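Side-chain contact in 3'-5'-exonuclease (Saccharomyces cerevisiae, PDB 3E2V), which probably cuts double-stranded DNA as an endonuclease and removes DNA from the 3' end as an exonuclease, with magnesium as its likely cofactor: residues W385-T388 with C389-G393. Residues are numbered along the deposited sequence; the frame is centred on the assembly and turned at random.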
loop_
_atom_site.group_PDB
_atom_site.type_symbol
_atom_site.label_atom_id
_atom_site.label_comp_id
_atom_site.label_asym_id
_atom_site.label_seq_id
_atom_site.Cartn_x
_atom_site.Cartn_y
_atom_site.Cartn_z
ATOM N N TRP A 385 7.288 -2.057 14.504
ATOM C CA TRP A 385 8.460 -2.525 13.760
ATOM C C TRP A 385 8.494 -4.061 13.666
ATOM O O TRP A 385 8.681 -4.641 12.584
ATOM C CB TRP A 385 9.739 -2.029 14.439
ATOM C CG TRP A 385 10.968 -2.670 13.909
ATOM C CD1 TRP A 385 11.714 -3.628 14.531
ATOM C CD2 TRP A 385 11.595 -2.433 12.640
ATOM N NE1 TRP A 385 12.777 -3.996 13.746
ATOM C CE2 TRP A 385 12.734 -3.286 12.572
ATOM C CE3 TRP A 385 11.315 -1.579 11.558
ATOM C CZ2 TRP A 385 13.591 -3.313 11.466
ATOM C CZ3 TRP A 385 12.153 -1.616 10.449
ATOM C CH2 TRP A 385 13.291 -2.479 10.416
ATOM N N LYS A 386 8.334 -4.711 14.814
ATOM C CA LYS A 386 8.455 -6.165 14.867
ATOM C C LYS A 386 7.324 -6.819 14.096
ATOM O O LYS A 386 7.540 -7.806 13.394
ATOM C CB LYS A 386 8.471 -6.654 16.315
ATOM C CG LYS A 386 9.767 -6.281 16.977
ATOM C CD LYS A 386 9.908 -6.889 18.315
ATOM C CE LYS A 386 11.361 -6.769 18.771
ATOM N NZ LYS A 386 11.480 -7.476 20.065
ATOM N N THR A 387 6.123 -6.272 14.229
ATOM C CA THR A 387 4.979 -6.822 13.508
ATOM C C THR A 387 5.139 -6.667 11.992
ATOM O O THR A 387 4.871 -7.608 11.233
ATOM C CB THR A 387 3.679 -6.200 14.014
ATOM O OG1 THR A 387 3.571 -6.482 15.421
ATOM C CG2 THR A 387 2.486 -6.823 13.323
ATOM N N THR A 388 5.602 -5.495 11.552
ATOM C CA THR A 388 5.771 -5.263 10.126
ATOM C C THR A 388 6.852 -6.167 9.536
ATOM O O THR A 388 6.684 -6.724 8.447
ATOM C CB THR A 388 6.089 -3.784 9.840
ATOM O OG1 THR A 388 5.089 -2.966 10.464
ATOM C CG2 THR A 388 6.037 -3.499 8.346
ATOM N N CYS A 389 7.968 -6.299 10.251
ATOM C CA CYS A 389 9.047 -7.185 9.793
ATOM C C CYS A 389 8.563 -8.622 9.633
ATOM O O CYS A 389 8.955 -9.305 8.694
ATOM C CB CYS A 389 10.243 -7.157 10.733
ATOM S SG CYS A 389 11.209 -5.659 10.647
ATOM N N LYS A 390 7.734 -9.091 10.557
ATOM C CA LYS A 390 7.205 -10.460 10.467
ATOM C C LYS A 390 6.365 -10.638 9.205
ATOM O O LYS A 390 6.416 -11.673 8.538
ATOM C CB LYS A 390 6.407 -10.834 11.724
ATOM C CG LYS A 390 7.289 -11.122 12.961
ATOM C CD LYS A 390 6.515 -11.801 14.102
ATOM C CE LYS A 390 5.552 -10.872 14.816
ATOM N NZ LYS A 390 4.954 -11.544 16.012
ATOM N N ILE A 391 5.612 -9.606 8.856
ATOM C CA ILE A 391 4.728 -9.706 7.699
ATOM C C ILE A 391 5.484 -9.644 6.366
ATOM O O ILE A 391 5.284 -10.496 5.502
ATOM C CB ILE A 391 3.653 -8.602 7.729
ATOM C CG1 ILE A 391 2.735 -8.795 8.946
ATOM C CG2 ILE A 391 2.827 -8.604 6.442
ATOM C CD1 ILE A 391 1.788 -7.597 9.197
ATOM N N PHE A 392 6.350 -8.643 6.208
ATOM C CA PHE A 392 6.957 -8.364 4.910
ATOM C C PHE A 392 8.414 -8.817 4.778
ATOM O O PHE A 392 8.932 -8.953 3.664
ATOM C CB PHE A 392 6.799 -6.887 4.569
ATOM C CG PHE A 392 5.372 -6.462 4.394
ATOM C CD1 PHE A 392 4.634 -6.941 3.324
ATOM C CD2 PHE A 392 4.762 -5.570 5.282
ATOM C CE1 PHE A 392 3.313 -6.557 3.130
ATOM C CE2 PHE A 392 3.443 -5.177 5.105
ATOM C CZ PHE A 392 2.704 -5.674 4.039
ATOM N N GLY A 393 9.066 -9.039 5.912
ATOM C CA GLY A 393 10.475 -9.449 5.921
ATOM C C GLY A 393 11.401 -8.329 6.338
ATOM O O GLY A 393 11.101 -7.155 6.116
#
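One face of the Trp385 indole carries the sulfur of Cys389. Cys389 SG stands 3.5 Å from the centroid of the Trp385 six-membered ring and 19° off its normal. Cys389 SG is displaced toward the rim and lies 3.4 Å from Trp385 CE2. Trp385 CG lies anti to the backbone N (chi1 169°), which swings the indole forward along the helix to the cysteine one turn on. The indole also touches Lys53 and Asn54 of strand 52-57. The Phe392 ring has Ile391 CG2 over the centre of one face, 3.6 Å above the plane. Its edge meets Thr388 CG2 in the ring plane, 3.9 Å from Phe392 CD2.

Thr388 OG1 instead bonds back to the carbonyl of Thr384. Backbone bonds tie the same pairs: Cys389 N to Trp385 O at 2.9 Å, and Phe392 N to Thr388 O at 3.0 Å. Replacing Trp385 with an alanine would probably leave the Cys389 sulfur without its aromatic partner and lose the packing on Lys53 and Asn54.

Tyr15 of strand 14-16 touches Thr388, Cys389 and Phe392. The Phe392 side chain also touches Leu56 and lies about 8 Å from that of the magnesium ligand His253. The arrangement is a Cys sulfur-aromatic contact on the C-terminal helix 377-392, which packs on strands 14-16, 52-57 and 298-300, mostly toward the N-terminal ends of the barrel strands, in the TIM-barrel fold of TatD-type hydrolases.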